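Local coordinates for molybdopterin biosynthesis protein MoaB (Sulfolobus tokodaii, PDB 3IWT) that probably binds molybdopterin and takes part in molybdenum cofactor biosynthesis, at residues 14-19 and 167-172; 46-51 and 159-164; 60-65 and 70-75; 97-102 and 147-152. All coordinates share one frame; numbering follows the deposited sequence.

Contact 1: 14-19 and 167-172; sequences KSLNFY and PEVGHL
L16, in the extended chain just before the strand that begins at N17, faces V169 and G170 on one turn of a kinked stretch of helix. P167 has no N-H to give, and the N-H groups of G170 and H171 make no bond to the turn before, whereas L172 N still reaches E168 O at 3.0 Å. No hydrogen bond links 14-19 to 167-172, and the contact is made of carbon alone. L16 and V169 meet end to end through their methyls, CD1 of L16 lying 4.1 Å from CG1 of V169. In V169 that methyl is set between the backbone N and the carbonyl carbon (chi1 70°), and from there it also serves F18. It comes to the edge of the phenyl ring, near the ring plane, with F18 CZ to V169 CG1 at 4.3 Å. The second partner of the leucine methyl is backbone: L16 CD1 lies 4.0 Å from G170 CA, where glycine offers a bare main chain. A branched valine suits the spot because one compact methyl can meet both a leucine and a ring. Further into the fold, V169 also touches V84 and Y148, and F18 packs on V84 and I86. Helix 154-176 thereby covers one face of the sheet across neighbouring strands 17-23, 84-88 and 145-150, while E168, H171 and L172 meet Y133 and L134 of a second subunit.

Contact 2: 46-51 and 159-164; sequences KQLLIE and LALKEL
Apolar packing between L48, L49 and L161 carries this contact. The two helical segments run in nearly the same direction, 24° apart, with axes 10.7 Å from each other at closest approach. L161 is the shared partner and uses its two methyls separately. Its CD1 meets CD1 of L48 at 3.7 Å, the two side chains passing at a slant, and its CB also lies 4.0 Å from that L48 methyl. Its CD2 meets CD2 of L49 at 4.0 Å, here at about a right angle. With chi1 near -79°, CG of L161 is anti to the carbonyl carbon, and the fork opens between the two leucines of 46-51.

A lysine adds its hydrocarbon part at the exposed side: CE of K162 lies 4.2 Å from CD2 of L48.

L49 continues onto I56 of strand 55-62, so the leucine layer joins helix 154-176 to helix 40-51 and the sheet beneath. With no hydrogen bond between the segments, cohesion comes from dispersion and the burial of leucine methyls, while a long lysine can cover their outer edge and keep its ammonium group toward water.

Contact 3: 60-65 and 70-75; sequences SLVPDD and LKAFTD
S60 and V62, at the end of strand 55-62, pack against A72 of the helix that follows, in the first half of a beta-alpha-beta crossover leading from this strand to the parallel strand 84-88. S60 and V62 are two apart in the strand, so both direct their side chains to the same face, and the single methyl of A72 comes down between them. Its CB is 3.7 Å from OG of S60 and 3.8 Å from CG1 of V62. Alanine suits this place because a short side chain lets the helix lie close, with the S60 and A72 CA atoms 6.7 Å apart.

The segments share no direct hydrogen bond, but a water joins them. It donates to O of A72 at 2.7 Å and pairs with OG of S60 at 2.9 Å. A chi1 of 62° places the serine hydroxyl between the backbone N and the carbonyl carbon, where it can touch the alanine methyl and still hold the water.

The connection is a tight one: D64 centres an inverse gamma turn, and D65 at the N-cap accepts from the amide of K68 through OD2. Further along the helix, K71 NZ and D75 OD2 form a salt bridge of 3.2 Å whose hydrogen bonds are weak. T74 OG1 is hydrogen-bonded to T74 OG1 of a third subunit.

Chemically the contact is mixed. The small alanine allows strand and helix to approach closely, while the S60 hydroxyl and the A72 carbonyl share the water next to the V62-A72 methyl contact.

Contact 4: 97-102 and 147-152; sequences DITVET and VYLLPG
With CG of L149 anti to the carbonyl carbon (chi1 -50°) and the chain extended beyond it, the leucine methyls are presented to T99 and V100 in the first turn of the short helix 99-103. CD1 does most of the touching. It lies 4.1 Å from CA of V100 and 4.3 Å from CG2 of the same valine, and it also rests near the helix backbone at O of T99, 4.2 Å away. CD2 faces CG2 of T99 at 4.3 Å. These are loose van der Waals distances, and no hydrogen bond crosses between the segments.

Threonine suits its place by having two ends: its methyl joins the leucine, while T99 OG1 bonds to O of G89 in the glycine-rich loop. The helix start is braced from within, since I98 O accepts both T102 N and T102 OG1. The hydroxyl bond is 2.7 Å long, with the donor 39° out of the carbonyl plane.

Beyond the strand, P151 and G152 begin a loop that P151 O ties to T88. Together with G89 and G90 this resembles the loops that line the molybdopterin site in MogA and MoaB relatives. Dispersion between L149 and the T99/V100 turn thus joins helix 99-103 to strand 145-150, while the threonine hydroxyl is satisfied by G89 O.

The four contacts fall into two close pairs, each with centres 11 Å apart. Contacts 1 and 2 share helix 154-176 and meet where F18 CE2 lies 3.4 Å from L49 CD2. Contacts 3 and 4 meet where F73 CZ lies 3.5 Å from L149 CD2. Y148 and L150 connect the pairs: Y148 OH is 3.4 Å from L172 CD2, and L150 CD2 is 3.7 Å from A160 CB. Contacts 2 and 3, on opposite sides of the chain's centre, stay about 7 Å apart at their nearest atoms. Contact 4 borders the loops that probably bind molybdopterin, to which T99 and P151 are tied; the bound magnesium lies about 10 Å from the K162 side chain of contact 2.

Contact 1: 14-19 and 167-172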
loop_
_atom_site.group_PDB
_atom_site.type_symbol
_atom_site.label_atom_id
_atom_site.label_comp_id
_atom_site.label_asym_id
_atom_site.label_seq_id
_atom_site.Cartn_x
_atom_site.Cartn_y
_atom_site.Cartn_z
ATOM N N LYS A 14 -23.586 1.662 29.045
ATOM C CA LYS A 14 -22.411 1.763 29.917
ATOM C C LYS A 14 -21.863 3.200 29.961
ATOM O O LYS A 14 -21.934 3.938 28.982
ATOM C CB LYS A 14 -21.281 0.833 29.432
ATOM C CG LYS A 14 -21.336 -0.612 29.938
ATOM C CD LYS A 14 -20.084 -1.404 29.488
ATOM C CE LYS A 14 -20.138 -1.755 27.977
ATOM N NZ LYS A 14 -18.806 -2.019 27.278
ATOM N N SER A 15 -21.305 3.570 31.105
ATOM C CA SER A 15 -20.400 4.696 31.197
ATOM C C SER A 15 -19.069 4.187 30.644
ATOM O O SER A 15 -18.583 3.155 31.077
ATOM C CB SER A 15 -20.238 5.136 32.654
ATOM O OG SER A 15 -19.354 6.233 32.781
ATOM N N LEU A 16 -18.503 4.898 29.678
ATOM C CA LEU A 16 -17.203 4.547 29.098
ATOM C C LEU A 16 -16.143 5.550 29.549
ATOM O O LEU A 16 -16.453 6.691 29.886
ATOM C CB LEU A 16 -17.300 4.493 27.572
ATOM C CG LEU A 16 -18.217 3.418 26.974
ATOM C CD1 LEU A 16 -18.424 3.693 25.488
ATOM C CD2 LEU A 16 -17.675 1.997 27.233
ATOM N N ASN A 17 -14.893 5.102 29.564
ATOM C CA ASN A 17 -13.733 5.917 29.954
ATOM C C ASN A 17 -12.996 6.494 28.730
ATOM O O ASN A 17 -12.555 5.754 27.825
ATOM C CB ASN A 17 -12.750 5.087 30.764
ATOM C CG ASN A 17 -13.328 4.543 32.065
ATOM O OD1 ASN A 17 -13.003 3.422 32.467
ATOM N ND2 ASN A 17 -14.106 5.333 32.746
ATOM N N PHE A 18 -12.837 7.809 28.716
ATOM C CA PHE A 18 -12.269 8.529 27.569
ATOM C C PHE A 18 -10.970 9.203 27.975
ATOM O O PHE A 18 -10.845 9.690 29.104
ATOM C CB PHE A 18 -13.246 9.597 27.069
ATOM C CG PHE A 18 -14.433 9.045 26.334
ATOM C CD1 PHE A 18 -15.440 8.417 27.021
ATOM C CD2 PHE A 18 -14.515 9.134 24.937
ATOM C CE1 PHE A 18 -16.549 7.910 26.374
ATOM C CE2 PHE A 18 -15.635 8.628 24.263
ATOM C CZ PHE A 18 -16.637 7.990 24.990
ATOM N N TYR A 19 -10.011 9.232 27.045
ATOM C CA TYR A 19 -8.794 10.010 27.185
ATOM C C TYR A 19 -8.782 11.059 26.068
ATOM O O TYR A 19 -8.994 10.730 24.891
ATOM C CB TYR A 19 -7.579 9.096 27.049
ATOM C CG TYR A 19 -6.278 9.684 27.511
ATOM C CD1 TYR A 19 -5.649 9.190 28.650
ATOM C CD2 TYR A 19 -5.660 10.701 26.805
ATOM C CE1 TYR A 19 -4.423 9.681 29.064
ATOM C CE2 TYR A 19 -4.464 11.232 27.227
ATOM C CZ TYR A 19 -3.843 10.710 28.356
ATOM O OH TYR A 19 -2.631 11.199 28.753
ATOM N N PRO A 167 -23.796 8.698 19.736
ATOM C CA PRO A 167 -24.827 7.694 19.391
ATOM C C PRO A 167 -24.370 6.253 19.132
ATOM O O PRO A 167 -25.168 5.325 19.315
ATOM C CB PRO A 167 -25.453 8.271 18.108
ATOM C CG PRO A 167 -25.087 9.711 18.116
ATOM C CD PRO A 167 -23.711 9.728 18.684
ATOM N N GLU A 168 -23.124 6.066 18.691
ATOM C CA GLU A 168 -22.644 4.751 18.262
ATOM C C GLU A 168 -21.476 4.163 19.030
ATOM O O GLU A 168 -21.187 2.989 18.855
ATOM C CB GLU A 168 -22.245 4.794 16.778
ATOM C CG GLU A 168 -23.412 5.093 15.853
ATOM C CD GLU A 168 -24.546 4.084 15.959
ATOM O OE1 GLU A 168 -24.307 2.897 16.255
ATOM O OE2 GLU A 168 -25.685 4.495 15.719
ATOM N N VAL A 169 -20.780 4.960 19.832
ATOM C CA VAL A 169 -19.541 4.508 20.457
ATOM C C VAL A 169 -19.774 3.334 21.426
ATOM O O VAL A 169 -18.934 2.435 21.516
ATOM C CB VAL A 169 -18.775 5.675 21.163
ATOM C CG1 VAL A 169 -19.506 6.149 22.395
ATOM C CG2 VAL A 169 -17.330 5.262 21.508
ATOM N N GLY A 170 -20.906 3.335 22.124
ATOM C CA GLY A 170 -21.252 2.230 23.019
ATOM C C GLY A 170 -21.289 0.891 22.304
ATOM O O GLY A 170 -20.629 -0.057 22.717
ATOM N N HIS A 171 -22.052 0.829 21.215
ATOM C CA HIS A 171 -22.191 -0.393 20.407
ATOM C C HIS A 171 -20.875 -0.803 19.746
ATOM O O HIS A 171 -20.548 -1.992 19.650
ATOM C CB HIS A 171 -23.283 -0.217 19.329
ATOM C CG HIS A 171 -23.422 -1.398 18.414
ATOM N ND1 HIS A 171 -23.216 -1.313 17.051
ATOM C CD2 HIS A 171 -23.714 -2.696 18.671
ATOM C CE1 HIS A 171 -23.379 -2.512 16.509
ATOM N NE2 HIS A 171 -23.681 -3.366 17.470
ATOM N N LEU A 172 -20.111 0.174 19.296
ATOM C CA LEU A 172 -18.798 -0.094 18.716
ATOM C C LEU A 172 -17.808 -0.719 19.719
ATOM O O LEU A 172 -17.115 -1.700 19.406
ATOM C CB LEU A 172 -18.255 1.216 18.157
ATOM C CG LEU A 172 -16.981 1.257 17.345
ATOM C CD1 LEU A 172 -16.936 0.248 16.164
ATOM C CD2 LEU A 172 -16.866 2.708 16.854
#

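Contact 2: 46-51 and 159-164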
loop_
_atom_site.group_PDB
_atom_site.type_symbol
_atom_site.label_atom_id
_atom_site.label_comp_id
_atom_site.label_asym_id
_atom_site.label_seq_id
_atom_site.Cartn_x
_atom_site.Cartn_y
_atom_site.Cartn_z
ATOM N N LYS A 46 -14.764 17.218 26.723
ATOM C CA LYS A 46 -14.923 16.805 28.119
ATOM C C LYS A 46 -16.341 17.028 28.639
ATOM O O LYS A 46 -16.952 16.112 29.200
ATOM C CB LYS A 46 -13.922 17.551 28.996
ATOM C CG LYS A 46 -12.471 17.181 28.742
ATOM C CD LYS A 46 -11.540 18.221 29.340
ATOM C CE LYS A 46 -10.087 17.808 29.154
ATOM N NZ LYS A 46 -9.151 18.784 29.781
ATOM N N GLN A 47 -16.842 18.247 28.417
ATOM C CA GLN A 47 -18.169 18.704 28.861
ATOM C C GLN A 47 -19.266 17.768 28.310
ATOM O O GLN A 47 -20.120 17.282 29.064
ATOM C CB GLN A 47 -18.394 20.120 28.298
ATOM C CG GLN A 47 -18.786 21.224 29.265
ATOM C CD GLN A 47 -19.504 22.362 28.538
ATOM O OE1 GLN A 47 -18.956 22.957 27.603
ATOM N NE2 GLN A 47 -20.742 22.634 28.930
ATOM N N LEU A 48 -19.226 17.528 26.987
ATOM C CA LEU A 48 -20.247 16.712 26.317
ATOM C C LEU A 48 -20.151 15.259 26.724
ATOM O O LEU A 48 -21.170 14.598 26.921
ATOM C CB LEU A 48 -20.169 16.819 24.777
ATOM C CG LEU A 48 -20.739 18.081 24.109
ATOM C CD1 LEU A 48 -20.417 18.099 22.613
ATOM C CD2 LEU A 48 -22.234 18.199 24.364
ATOM N N LEU A 49 -18.917 14.738 26.807
ATOM C CA LEU A 49 -18.700 13.356 27.227
ATOM C C LEU A 49 -19.212 13.115 28.638
ATOM O O LEU A 49 -19.928 12.132 28.887
ATOM C CB LEU A 49 -17.225 12.949 27.194
ATOM C CG LEU A 49 -16.624 12.665 25.818
ATOM C CD1 LEU A 49 -15.110 12.482 25.999
ATOM C CD2 LEU A 49 -17.274 11.449 25.104
ATOM N N ILE A 50 -18.916 14.048 29.554
ATOM C CA ILE A 50 -19.432 14.023 30.969
ATOM C C ILE A 50 -20.950 14.230 31.122
ATOM O O ILE A 50 -21.648 13.647 32.037
ATOM C CB ILE A 50 -18.682 15.084 31.836
ATOM C CG1 ILE A 50 -17.214 14.638 32.024
ATOM C CG2 ILE A 50 -19.371 15.269 33.186
ATOM C CD1 ILE A 50 -16.269 15.671 32.605
ATOM N N GLU A 51 -21.482 15.149 30.337
ATOM C CA GLU A 51 -22.918 15.418 30.300
ATOM C C GLU A 51 -23.689 14.167 29.885
ATOM O O GLU A 51 -24.858 13.998 30.241
ATOM C CB GLU A 51 -23.184 16.546 29.304
ATOM C CG GLU A 51 -24.633 16.857 29.027
ATOM C CD GLU A 51 -24.760 18.009 28.058
ATOM O OE1 GLU A 51 -25.048 19.155 28.568
ATOM O OE2 GLU A 51 -24.546 17.751 26.789
ATOM N N LEU A 159 -19.843 18.744 16.405
ATOM C CA LEU A 159 -20.575 17.993 15.393
ATOM C C LEU A 159 -20.256 16.508 15.426
ATOM O O LEU A 159 -21.159 15.690 15.348
ATOM C CB LEU A 159 -20.233 18.530 13.998
ATOM C CG LEU A 159 -21.037 17.983 12.800
ATOM C CD1 LEU A 159 -22.517 18.381 12.913
ATOM C CD2 LEU A 159 -20.436 18.472 11.491
ATOM N N ALA A 160 -18.962 16.163 15.494
ATOM C CA ALA A 160 -18.519 14.781 15.528
ATOM C C ALA A 160 -19.082 14.089 16.756
ATOM O O ALA A 160 -19.625 12.995 16.654
ATOM C CB ALA A 160 -16.972 14.709 15.525
ATOM N N LEU A 161 -18.978 14.737 17.916
ATOM C CA LEU A 161 -19.503 14.142 19.147
ATOM C C LEU A 161 -21.009 13.877 19.142
ATOM O O LEU A 161 -21.459 12.774 19.467
ATOM C CB LEU A 161 -19.148 15.010 20.346
ATOM C CG LEU A 161 -17.722 14.869 20.873
ATOM C CD1 LEU A 161 -17.398 16.136 21.677
ATOM C CD2 LEU A 161 -17.603 13.593 21.724
ATOM N N LYS A 162 -21.789 14.903 18.822
ATOM C CA LYS A 162 -23.232 14.797 18.860
ATOM C C LYS A 162 -23.819 13.877 17.794
ATOM O O LYS A 162 -24.722 13.091 18.084
ATOM C CB LYS A 162 -23.866 16.186 18.723
ATOM C CG LYS A 162 -23.544 17.123 19.861
ATOM C CD LYS A 162 -24.356 18.388 19.690
ATOM C CE LYS A 162 -24.152 19.383 20.778
ATOM N NZ LYS A 162 -25.116 20.564 20.527
ATOM N N GLU A 163 -23.289 13.950 16.574
ATOM C CA GLU A 163 -23.900 13.230 15.480
ATOM C C GLU A 163 -23.329 11.823 15.294
ATOM O O GLU A 163 -24.067 10.924 14.913
ATOM C CB GLU A 163 -23.804 14.068 14.205
ATOM C CG GLU A 163 -24.428 15.460 14.364
ATOM C CD GLU A 163 -25.839 15.395 14.892
ATOM O OE1 GLU A 163 -26.640 14.607 14.359
ATOM O OE2 GLU A 163 -26.146 16.104 15.860
ATOM N N LEU A 164 -22.034 11.613 15.593
ATOM C CA LEU A 164 -21.383 10.339 15.282
ATOM C C LEU A 164 -20.803 9.523 16.445
ATOM O O LEU A 164 -20.938 8.306 16.456
ATOM C CB LEU A 164 -20.264 10.585 14.256
ATOM C CG LEU A 164 -20.708 11.254 12.947
ATOM C CD1 LEU A 164 -19.522 11.305 11.995
ATOM C CD2 LEU A 164 -21.863 10.521 12.301
#

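Contact 3: 60-65 and 70-75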
loop_
_atom_site.group_PDB
_atom_site.type_symbol
_atom_site.label_atom_id
_atom_site.label_comp_id
_atom_site.label_asym_id
_atom_site.label_seq_id
_atom_site.Cartn_x
_atom_site.Cartn_y
_atom_site.Cartn_z
ATOM N N SER A 60 -4.017 15.168 27.635
ATOM C CA SER A 60 -2.696 15.676 27.337
ATOM C C SER A 60 -2.747 16.705 26.214
ATOM O O SER A 60 -3.690 16.724 25.404
ATOM C CB SER A 60 -1.743 14.533 26.985
ATOM O OG SER A 60 -2.183 13.848 25.833
ATOM N N LEU A 61 -1.742 17.571 26.192
ATOM C CA LEU A 61 -1.629 18.611 25.194
ATOM C C LEU A 61 -0.253 18.507 24.579
ATOM O O LEU A 61 0.746 18.472 25.294
ATOM C CB LEU A 61 -1.854 19.983 25.830
ATOM C CG LEU A 61 -1.468 21.239 25.037
ATOM C CD1 LEU A 61 -2.288 21.335 23.797
ATOM C CD2 LEU A 61 -1.602 22.505 25.897
ATOM N N VAL A 62 -0.217 18.424 23.252
ATOM C CA VAL A 62 1.026 18.246 22.493
ATOM C C VAL A 62 1.009 19.166 21.266
ATOM O O VAL A 62 -0.071 19.550 20.803
ATOM C CB VAL A 62 1.243 16.763 22.085
ATOM C CG1 VAL A 62 1.516 15.882 23.345
ATOM C CG2 VAL A 62 0.077 16.208 21.248
ATOM N N PRO A 63 2.191 19.502 20.721
ATOM C CA PRO A 63 2.261 20.263 19.479
ATOM C C PRO A 63 2.180 19.346 18.240
ATOM O O PRO A 63 2.072 18.114 18.385
ATOM C CB PRO A 63 3.641 20.906 19.575
ATOM C CG PRO A 63 4.466 19.874 20.200
ATOM C CD PRO A 63 3.546 19.147 21.189
ATOM N N ASP A 64 2.275 19.933 17.045
ATOM C CA ASP A 64 2.336 19.183 15.780
ATOM C C ASP A 64 3.724 18.571 15.560
ATOM O O ASP A 64 4.462 18.959 14.652
ATOM C CB ASP A 64 2.021 20.094 14.577
ATOM C CG ASP A 64 0.619 20.653 14.602
ATOM O OD1 ASP A 64 -0.329 19.931 14.971
ATOM O OD2 ASP A 64 0.472 21.830 14.205
ATOM N N ASP A 65 4.060 17.585 16.375
ATOM C CA ASP A 65 5.371 16.941 16.328
ATOM C C ASP A 65 5.115 15.453 16.393
ATOM O O ASP A 65 4.394 14.998 17.301
ATOM C CB ASP A 65 6.234 17.388 17.502
ATOM C CG ASP A 65 7.554 16.624 17.574
ATOM O OD1 ASP A 65 8.473 16.958 16.835
ATOM O OD2 ASP A 65 7.664 15.663 18.339
ATOM N N LEU A 70 2.902 10.651 18.920
ATOM C CA LEU A 70 2.984 9.213 19.199
ATOM C C LEU A 70 3.030 8.915 20.702
ATOM O O LEU A 70 2.309 8.049 21.188
ATOM C CB LEU A 70 4.210 8.583 18.517
ATOM C CG LEU A 70 4.266 8.490 16.991
ATOM C CD1 LEU A 70 5.709 8.102 16.508
ATOM C CD2 LEU A 70 3.186 7.503 16.476
ATOM N N LYS A 71 3.869 9.636 21.440
ATOM C CA LYS A 71 3.973 9.443 22.884
ATOM C C LYS A 71 2.648 9.730 23.606
ATOM O O LYS A 71 2.279 8.992 24.510
ATOM C CB LYS A 71 5.046 10.335 23.485
ATOM C CG LYS A 71 5.220 10.052 24.955
ATOM C CD LYS A 71 5.879 11.180 25.711
ATOM C CE LYS A 71 5.843 10.922 27.274
ATOM N NZ LYS A 71 5.992 9.471 27.625
ATOM N N ALA A 72 1.944 10.791 23.218
ATOM C CA ALA A 72 0.615 11.096 23.804
ATOM C C ALA A 72 -0.371 9.937 23.586
ATOM O O ALA A 72 -1.056 9.520 24.497
ATOM C CB ALA A 72 0.039 12.403 23.235
ATOM N N PHE A 73 -0.392 9.375 22.385
ATOM C CA PHE A 73 -1.268 8.242 22.101
ATOM C C PHE A 73 -0.876 6.939 22.782
ATOM O O PHE A 73 -1.746 6.242 23.293
ATOM C CB PHE A 73 -1.439 8.049 20.583
ATOM C CG PHE A 73 -2.479 8.970 19.977
ATOM C CD1 PHE A 73 -2.148 10.262 19.603
ATOM C CD2 PHE A 73 -3.785 8.539 19.768
ATOM C CE1 PHE A 73 -3.116 11.129 19.044
ATOM C CE2 PHE A 73 -4.742 9.393 19.188
ATOM C CZ PHE A 73 -4.393 10.688 18.831
ATOM N N THR A 74 0.412 6.605 22.783
ATOM C CA THR A 74 0.873 5.379 23.463
ATOM C C THR A 74 0.683 5.446 24.978
ATOM O O THR A 74 0.336 4.438 25.601
ATOM C CB THR A 74 2.337 4.978 23.076
ATOM O OG1 THR A 74 3.258 6.037 23.394
ATOM C CG2 THR A 74 2.392 4.656 21.619
ATOM N N ASP A 75 0.907 6.619 25.566
ATOM C CA ASP A 75 0.621 6.834 26.965
ATOM C C ASP A 75 -0.852 6.524 27.279
ATOM O O ASP A 75 -1.147 5.903 28.299
ATOM C CB ASP A 75 0.953 8.281 27.397
ATOM C CG ASP A 75 2.463 8.511 27.659
ATOM O OD1 ASP A 75 3.255 7.566 27.585
ATOM O OD2 ASP A 75 2.837 9.681 27.915
HETATM O O HOH W 1 -1.208 11.244 26.591
#

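Contact 4: 97-102 and 147-152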
loop_
_atom_site.group_PDB
_atom_site.type_symbol
_atom_site.label_atom_id
_atom_site.label_comp_id
_atom_site.label_asym_id
_atom_site.label_seq_id
_atom_site.Cartn_x
_atom_site.Cartn_y
_atom_site.Cartn_z
ATOM N N ASP A 97 -0.107 20.051 9.672
ATOM C CA ASP A 97 -1.098 19.040 10.084
ATOM C C ASP A 97 -0.603 17.614 9.772
ATOM O O ASP A 97 -0.551 17.210 8.590
ATOM C CB ASP A 97 -2.430 19.244 9.368
ATOM C CG ASP A 97 -3.229 20.428 9.902
ATOM O OD1 ASP A 97 -2.857 21.038 10.922
ATOM O OD2 ASP A 97 -4.228 20.763 9.231
ATOM N N ILE A 98 -0.269 16.853 10.822
ATOM C CA ILE A 98 0.306 15.511 10.666
ATOM C C ILE A 98 -0.368 14.412 11.537
ATOM O O ILE A 98 0.102 13.273 11.596
ATOM C CB ILE A 98 1.833 15.536 10.944
ATOM C CG1 ILE A 98 2.134 15.934 12.402
ATOM C CG2 ILE A 98 2.588 16.436 9.955
ATOM C CD1 ILE A 98 3.553 15.508 12.816
ATOM N N THR A 99 -1.486 14.735 12.163
ATOM C CA THR A 99 -2.122 13.826 13.119
ATOM C C THR A 99 -2.552 12.508 12.456
ATOM O O THR A 99 -2.240 11.415 12.951
ATOM C CB THR A 99 -3.351 14.487 13.755
ATOM O OG1 THR A 99 -2.969 15.683 14.458
ATOM C CG2 THR A 99 -4.059 13.518 14.720
ATOM N N VAL A 100 -3.223 12.614 11.313
ATOM C CA VAL A 100 -3.750 11.439 10.592
ATOM C C VAL A 100 -2.626 10.572 10.035
ATOM O O VAL A 100 -2.653 9.361 10.147
ATOM C CB VAL A 100 -4.757 11.853 9.476
ATOM C CG1 VAL A 100 -5.233 10.635 8.694
ATOM C CG2 VAL A 100 -5.959 12.594 10.125
ATOM N N GLU A 101 -1.620 11.214 9.476
ATOM C CA GLU A 101 -0.497 10.531 8.893
ATOM C C GLU A 101 0.346 9.851 9.970
ATOM O O GLU A 101 1.021 8.848 9.717
ATOM C CB GLU A 101 0.370 11.527 8.138
ATOM C CG GLU A 101 -0.291 12.142 6.912
ATOM C CD GLU A 101 -1.455 13.076 7.228
ATOM O OE1 GLU A 101 -1.424 13.841 8.249
ATOM O OE2 GLU A 101 -2.426 13.030 6.425
ATOM N N THR A 102 0.323 10.400 11.181
ATOM C CA THR A 102 1.048 9.831 12.290
ATOM C C THR A 102 0.290 8.630 12.914
ATOM O O THR A 102 0.889 7.580 13.170
ATOM C CB THR A 102 1.338 10.907 13.366
ATOM O OG1 THR A 102 2.112 11.952 12.771
ATOM C CG2 THR A 102 2.075 10.308 14.554
ATOM N N VAL A 147 -10.421 4.868 18.634
ATOM C CA VAL A 147 -9.692 6.113 18.539
ATOM C C VAL A 147 -10.389 7.005 17.519
ATOM O O VAL A 147 -10.675 6.546 16.416
ATOM C CB VAL A 147 -8.227 5.885 18.093
ATOM C CG1 VAL A 147 -7.506 7.235 17.924
ATOM C CG2 VAL A 147 -7.465 4.911 19.071
ATOM N N TYR A 148 -10.663 8.259 17.900
ATOM C CA TYR A 148 -11.251 9.247 16.998
ATOM C C TYR A 148 -10.270 10.402 16.869
ATOM O O TYR A 148 -9.862 10.990 17.873
ATOM C CB TYR A 148 -12.592 9.766 17.500
ATOM C CG TYR A 148 -13.731 8.760 17.537
ATOM C CD1 TYR A 148 -14.512 8.530 16.419
ATOM C CD2 TYR A 148 -14.058 8.073 18.721
ATOM C CE1 TYR A 148 -15.577 7.619 16.464
ATOM C CE2 TYR A 148 -15.095 7.157 18.764
ATOM C CZ TYR A 148 -15.876 6.949 17.645
ATOM O OH TYR A 148 -16.928 6.046 17.706
ATOM N N LEU A 149 -9.888 10.706 15.630
ATOM C CA LEU A 149 -9.013 11.815 15.326
ATOM C C LEU A 149 -9.842 12.936 14.727
ATOM O O LEU A 149 -10.241 12.884 13.562
ATOM C CB LEU A 149 -7.916 11.385 14.337
ATOM C CG LEU A 149 -7.113 10.121 14.640
ATOM C CD1 LEU A 149 -6.102 9.826 13.477
ATOM C CD2 LEU A 149 -6.410 10.224 16.027
ATOM N N LEU A 150 -10.108 13.961 15.532
ATOM C CA LEU A 150 -11.012 15.035 15.144
ATOM C C LEU A 150 -10.298 16.329 14.748
ATOM O O LEU A 150 -9.176 16.563 15.167
ATOM C CB LEU A 150 -11.993 15.326 16.276
ATOM C CG LEU A 150 -12.808 14.138 16.819
ATOM C CD1 LEU A 150 -13.834 14.603 17.950
ATOM C CD2 LEU A 150 -13.510 13.357 15.630
ATOM N N PRO A 151 -10.990 17.204 14.000
ATOM C CA PRO A 151 -10.396 18.519 13.698
ATOM C C PRO A 151 -10.169 19.450 14.902
ATOM O O PRO A 151 -10.676 19.204 16.028
ATOM C CB PRO A 151 -11.389 19.153 12.716
ATOM C CG PRO A 151 -12.247 17.984 12.210
ATOM C CD PRO A 151 -12.340 17.073 13.408
ATOM N N GLY A 152 -9.380 20.496 14.671
ATOM C CA GLY A 152 -9.123 21.512 15.703
ATOM C C GLY A 152 -10.322 22.388 16.046
ATOM O O GLY A 152 -10.485 22.789 17.188
#